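Local atomic coordinates of putative uncharacterized protein (Emericella nidulans, PDB entry 3PGB), a protein that probably oxidises primary amines to aldehydes as a copper amine oxidase, a dimeric enzyme using copper and a topaquinone cofactor made from one of its own tyrosines. Residues F248-L260 against A504-N516. Residues are numbered along the deposited sequence; the frame is centred on the assembly and turned at random.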
loop_
_atom_site.group_PDB
_atom_site.type_symbol
_atom_site.label_atom_id
_atom_site.label_comp_id
_atom_site.label_asym_id
_atom_site.label_seq_id
_atom_site.Cartn_x
_atom_site.Cartn_y
_atom_site.Cartn_z
ATOM N N PHE A 248 -12.817 -23.661 -20.624
ATOM C CA PHE A 248 -11.890 -22.554 -20.355
ATOM C C PHE A 248 -12.596 -21.218 -20.626
ATOM O O PHE A 248 -13.455 -21.138 -21.498
ATOM C CB PHE A 248 -10.624 -22.691 -21.198
ATOM C CG PHE A 248 -9.732 -23.829 -20.770
ATOM C CD1 PHE A 248 -8.991 -23.741 -19.593
ATOM C CD2 PHE A 248 -9.636 -24.991 -21.538
ATOM C CE1 PHE A 248 -8.165 -24.782 -19.188
ATOM C CE2 PHE A 248 -8.812 -26.045 -21.139
ATOM C CZ PHE A 248 -8.075 -25.937 -19.960
ATOM N N ASP A 249 -12.246 -20.179 -19.872
ATOM C CA ASP A 249 -12.930 -18.884 -19.983
ATOM C C ASP A 249 -12.005 -17.807 -20.572
ATOM O O ASP A 249 -11.890 -16.699 -20.037
ATOM C CB ASP A 249 -13.463 -18.455 -18.605
ATOM C CG ASP A 249 -14.595 -17.443 -18.699
ATOM O OD1 ASP A 249 -15.459 -17.579 -19.586
ATOM O OD2 ASP A 249 -14.625 -16.515 -17.872
ATOM N N SER A 250 -11.378 -18.129 -21.699
ATOM C CA SER A 250 -10.283 -17.320 -22.224
ATOM C C SER A 250 -10.621 -16.491 -23.479
ATOM O O SER A 250 -9.713 -15.977 -24.132
ATOM C CB SER A 250 -9.098 -18.242 -22.519
ATOM O OG SER A 250 -9.430 -19.176 -23.534
ATOM N N GLU A 251 -11.903 -16.331 -23.804
ATOM C CA GLU A 251 -12.288 -15.680 -25.059
ATOM C C GLU A 251 -11.832 -14.227 -25.151
ATOM O O GLU A 251 -11.433 -13.770 -26.225
ATOM C CB GLU A 251 -13.797 -15.749 -25.288
ATOM C CG GLU A 251 -14.224 -15.146 -26.637
ATOM C CD GLU A 251 -15.677 -15.409 -26.981
ATOM O OE1 GLU A 251 -16.339 -14.466 -27.464
ATOM O OE2 GLU A 251 -16.158 -16.545 -26.766
ATOM N N THR A 252 -11.877 -13.506 -24.032
ATOM C CA THR A 252 -11.460 -12.103 -24.022
ATOM C C THR A 252 -9.964 -11.916 -24.345
ATOM O O THR A 252 -9.525 -10.792 -24.537
ATOM C CB THR A 252 -11.808 -11.387 -22.684
ATOM O OG1 THR A 252 -10.950 -11.850 -21.632
ATOM C CG2 THR A 252 -13.268 -11.613 -22.303
ATOM N N LEU A 253 -9.198 -13.008 -24.399
ATOM C CA LEU A 253 -7.824 -12.997 -24.926
ATOM C C LEU A 253 -7.709 -13.368 -26.411
ATOM O O LEU A 253 -6.599 -13.531 -26.905
ATOM C CB LEU A 253 -6.939 -13.968 -24.138
ATOM C CG LEU A 253 -6.763 -13.706 -22.642
ATOM C CD1 LEU A 253 -5.767 -14.702 -22.065
ATOM C CD2 LEU A 253 -6.325 -12.270 -22.378
ATOM N N LEU A 254 -8.832 -13.487 -27.121
ATOM C CA LEU A 254 -8.832 -14.013 -28.491
ATOM C C LEU A 254 -9.504 -13.106 -29.544
ATOM O O LEU A 254 -10.291 -13.584 -30.356
ATOM C CB LEU A 254 -9.513 -15.391 -28.496
ATOM C CG LEU A 254 -8.986 -16.414 -27.484
ATOM C CD1 LEU A 254 -9.813 -17.690 -27.539
ATOM C CD2 LEU A 254 -7.492 -16.708 -27.716
ATOM N N PRO A 255 -9.178 -11.800 -29.556
ATOM C CA PRO A 255 -9.732 -10.928 -30.600
ATOM C C PRO A 255 -9.200 -11.294 -31.986
ATOM O O PRO A 255 -8.103 -11.851 -32.089
ATOM C CB PRO A 255 -9.240 -9.540 -30.190
ATOM C CG PRO A 255 -7.996 -9.790 -29.409
ATOM C CD PRO A 255 -8.219 -11.086 -28.694
ATOM N N LEU A 256 -9.965 -10.991 -33.036
ATOM C CA LEU A 256 -9.580 -11.382 -34.407
ATOM C C LEU A 256 -9.347 -10.216 -35.375
ATOM O O LEU A 256 -8.668 -10.387 -36.386
ATOM C CB LEU A 256 -10.596 -12.360 -34.992
ATOM C CG LEU A 256 -10.719 -13.718 -34.295
ATOM C CD1 LEU A 256 -11.657 -14.621 -35.092
ATOM C CD2 LEU A 256 -9.354 -14.384 -34.114
ATOM N N GLY A 257 -9.920 -9.048 -35.086
ATOM C CA GLY A 257 -9.494 -7.797 -35.722
ATOM C C GLY A 257 -10.284 -7.329 -36.927
ATOM O O GLY A 257 -9.793 -6.508 -37.704
ATOM N N LEU A 258 -11.499 -7.844 -37.087
ATOM C CA LEU A 258 -12.385 -7.418 -38.158
ATOM C C LEU A 258 -13.594 -6.770 -37.504
ATOM O O LEU A 258 -14.260 -7.390 -36.676
ATOM C CB LEU A 258 -12.795 -8.619 -39.010
ATOM C CG LEU A 258 -13.715 -8.368 -40.208
ATOM C CD1 LEU A 258 -13.138 -7.319 -41.155
ATOM C CD2 LEU A 258 -13.963 -9.673 -40.940
ATOM N N TYR A 259 -13.866 -5.522 -37.874
ATOM C CA TYR A 259 -14.876 -4.714 -37.199
ATOM C C TYR A 259 -16.036 -4.357 -38.123
ATOM O O TYR A 259 -15.873 -4.276 -39.342
ATOM C CB TYR A 259 -14.233 -3.456 -36.630
ATOM C CG TYR A 259 -12.988 -3.756 -35.826
ATOM C CD1 TYR A 259 -13.036 -3.873 -34.444
ATOM C CD2 TYR A 259 -11.765 -3.943 -36.454
ATOM C CE1 TYR A 259 -11.899 -4.152 -33.714
ATOM C CE2 TYR A 259 -10.624 -4.229 -35.735
ATOM C CZ TYR A 259 -10.696 -4.332 -34.369
ATOM O OH TYR A 259 -9.554 -4.606 -33.670
ATOM N N LEU A 260 -17.204 -4.148 -37.517
ATOM C CA LEU A 260 -18.459 -3.987 -38.245
ATOM C C LEU A 260 -19.299 -2.906 -37.585
ATOM O O LEU A 260 -19.736 -3.078 -36.453
ATOM C CB LEU A 260 -19.231 -5.312 -38.239
ATOM C CG LEU A 260 -20.679 -5.301 -38.742
ATOM C CD1 LEU A 260 -20.729 -4.868 -40.210
ATOM C CD2 LEU A 260 -21.326 -6.672 -38.548
ATOM N N ALA A 504 -7.636 -6.618 -8.302
ATOM C CA ALA A 504 -8.168 -7.153 -9.547
ATOM C C ALA A 504 -7.358 -8.357 -10.006
ATOM O O ALA A 504 -6.143 -8.408 -9.830
ATOM C CB ALA A 504 -8.169 -6.090 -10.625
ATOM N N SER A 505 -8.060 -9.329 -10.576
ATOM C CA SER A 505 -7.445 -10.461 -11.245
ATOM C C SER A 505 -8.390 -10.894 -12.360
ATOM O O SER A 505 -9.223 -10.105 -12.793
ATOM C CB SER A 505 -7.189 -11.599 -10.256
ATOM O OG SER A 505 -6.432 -12.631 -10.865
ATOM N N GLY A 506 -8.267 -12.134 -12.817
ATOM C CA GLY A 506 -9.087 -12.631 -13.910
ATOM C C GLY A 506 -8.493 -12.288 -15.266
ATOM O O GLY A 506 -7.312 -11.952 -15.372
ATOM N N TYR A 507 -9.324 -12.371 -16.300
ATOM C CA TYR A 507 -8.885 -12.179 -17.678
ATOM C C TYR A 507 -8.998 -10.730 -18.090
ATOM O O TYR A 507 -9.979 -10.062 -17.779
ATOM C CB TYR A 507 -9.722 -13.029 -18.630
ATOM C CG TYR A 507 -9.302 -14.471 -18.673
ATOM C CD1 TYR A 507 -9.906 -15.415 -17.860
ATOM C CD2 TYR A 507 -8.297 -14.891 -19.524
ATOM C CE1 TYR A 507 -9.519 -16.738 -17.894
ATOM C CE2 TYR A 507 -7.909 -16.212 -19.570
ATOM C CZ TYR A 507 -8.523 -17.132 -18.746
ATOM O OH TYR A 507 -8.148 -18.453 -18.775
ATOM N N ILE A 508 -7.994 -10.242 -18.805
ATOM C CA ILE A 508 -8.064 -8.912 -19.365
ATOM C C ILE A 508 -8.964 -8.958 -20.599
ATOM O O ILE A 508 -9.110 -10.007 -21.228
ATOM C CB ILE A 508 -6.658 -8.348 -19.711
ATOM C CG1 ILE A 508 -6.019 -9.090 -20.890
ATOM C CG2 ILE A 508 -5.755 -8.401 -18.485
ATOM C CD1 ILE A 508 -4.697 -8.470 -21.367
ATOM N N GLN A 509 -9.590 -7.833 -20.928
ATOM C CA GLN A 509 -10.263 -7.716 -22.208
ATOM C C GLN A 509 -9.242 -7.211 -23.203
ATOM O O GLN A 509 -8.838 -6.044 -23.175
ATOM C CB GLN A 509 -11.480 -6.805 -22.161
ATOM C CG GLN A 509 -12.298 -6.926 -23.428
ATOM C CD GLN A 509 -13.591 -6.178 -23.357
ATOM O OE1 GLN A 509 -13.728 -5.110 -23.950
ATOM N NE2 GLN A 509 -14.551 -6.723 -22.627
ATOM N N SER A 510 -8.848 -8.119 -24.089
ATOM C CA SER A 510 -7.705 -7.946 -24.968
ATOM C C SER A 510 -8.028 -7.023 -26.135
ATOM O O SER A 510 -9.155 -6.558 -26.275
ATOM C CB SER A 510 -7.293 -9.325 -25.480
ATOM O OG SER A 510 -6.126 -9.278 -26.259
ATOM N N ALA A 511 -7.021 -6.750 -26.958
ATOM C CA ALA A 511 -7.193 -5.989 -28.193
ATOM C C ALA A 511 -6.337 -6.619 -29.280
ATOM O O ALA A 511 -5.265 -7.152 -28.992
ATOM C CB ALA A 511 -6.796 -4.536 -27.982
ATOM N N TYR A 512 -6.811 -6.572 -30.523
ATOM C CA TYR A 512 -6.047 -7.099 -31.654
ATOM C C TYR A 512 -4.801 -6.249 -31.855
ATOM O O TYR A 512 -4.845 -5.027 -31.704
ATOM C CB TYR A 512 -6.895 -7.127 -32.931
ATOM C CG TYR A 512 -6.339 -8.028 -34.016
ATOM C CD1 TYR A 512 -6.322 -9.415 -33.857
ATOM C CD2 TYR A 512 -5.840 -7.499 -35.198
ATOM C CE1 TYR A 512 -5.816 -10.249 -34.849
ATOM C CE2 TYR A 512 -5.327 -8.319 -36.192
ATOM C CZ TYR A 512 -5.324 -9.691 -36.013
ATOM O OH TYR A 512 -4.820 -10.494 -37.000
ATOM N N TYR A 513 -3.691 -6.898 -32.191
ATOM C CA TYR A 513 -2.382 -6.231 -32.209
ATOM C C TYR A 513 -2.266 -5.187 -33.307
ATOM O O TYR A 513 -1.601 -4.166 -33.123
ATOM C CB TYR A 513 -1.252 -7.250 -32.367
ATOM C CG TYR A 513 -0.929 -7.630 -33.799
ATOM C CD1 TYR A 513 0.182 -7.094 -34.445
ATOM C CD2 TYR A 513 -1.734 -8.523 -34.507
ATOM C CE1 TYR A 513 0.485 -7.436 -35.760
ATOM C CE2 TYR A 513 -1.438 -8.877 -35.822
ATOM C CZ TYR A 513 -0.329 -8.330 -36.442
ATOM O OH TYR A 513 -0.031 -8.674 -37.737
ATOM N N ALA A 514 -2.922 -5.447 -34.437
ATOM C CA ALA A 514 -2.664 -4.718 -35.672
ATOM C C ALA A 514 -2.840 -3.217 -35.499
ATOM O O ALA A 514 -3.928 -2.747 -35.190
ATOM C CB ALA A 514 -3.561 -5.239 -36.798
ATOM N N ASN A 515 -1.744 -2.482 -35.669
ATOM C CA ASN A 515 -1.762 -1.022 -35.691
ATOM C C ASN A 515 -2.177 -0.377 -34.365
ATOM O O ASN A 515 -2.598 0.783 -34.347
ATOM C CB ASN A 515 -2.681 -0.521 -36.807
ATOM C CG ASN A 515 -2.547 -1.335 -38.072
ATOM O OD1 ASN A 515 -1.489 -1.346 -38.707
ATOM N ND2 ASN A 515 -3.613 -2.042 -38.436
ATOM N N ASN A 516 -2.040 -1.110 -33.259
ATOM C CA ASN A 516 -2.447 -0.600 -31.947
ATOM C C ASN A 516 -1.249 -0.160 -31.085
ATOM O O ASN A 516 -1.314 -0.195 -29.860
ATOM C CB ASN A 516 -3.264 -1.670 -31.222
ATOM C CG ASN A 516 -4.223 -1.090 -30.203
ATOM O OD1 ASN A 516 -4.929 -0.126 -30.484
ATOM N ND2 ASN A 516 -4.266 -1.690 -29.016
HETATM O O HOH W 1 -9.800 -20.357 -17.946
HETATM O O HOH W 2 -7.157 -11.107 -38.267
HETATM O O HOH W 3 -6.497 -3.837 -35.052
#
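Tyr507 lays one face of its ring against the backbone of Asp249 and Ser250. Asp249 O sits over the rim 3.2 Å from Tyr507 CE1, Ser250 CA makes a CH-pi contact, and Leu253 CD1 meets the same ring at its edge, 3.6 Å from Tyr507 CD2. The phenol OH binds Ala311 O and a water that also takes the N-H of Asp249, so its hydroxyl end is held by two bonds; His459 of the second subunit adds an edge-to-face contact. Thr252 OG1, placed between its own N and carbonyl carbon (chi1 72°), reaches Ile508 O at 2.6 Å, donating from well above the carbonyl plane. Beside it, Ser510 N donates to Thr252 O, though the position of that oxygen is less certain, while Leu253 CD2 packs on Ile508 CG1 at 3.5 Å. Farther along, Pro255 lies over the backbone of Ala511 and Tyr512. The Tyr512 ring repeats the theme: Gly257 CA stands 3.9 Å from its centroid, and a bare alpha carbon permits that closeness. Leu256 O shares this face and is joined to Tyr512 OH by a water, the hydroxyl also binding Lys303 O. Tyr507 thus meets the loop and 3-10 turn leading into strand 255-263, and Tyr512, from the short strand 511-512, meets that strand itself. Since Ile508 packs near the copper ligands His532 and His698, the arrangement is an interdomain seam beside the buried copper site of a copper amine oxidase.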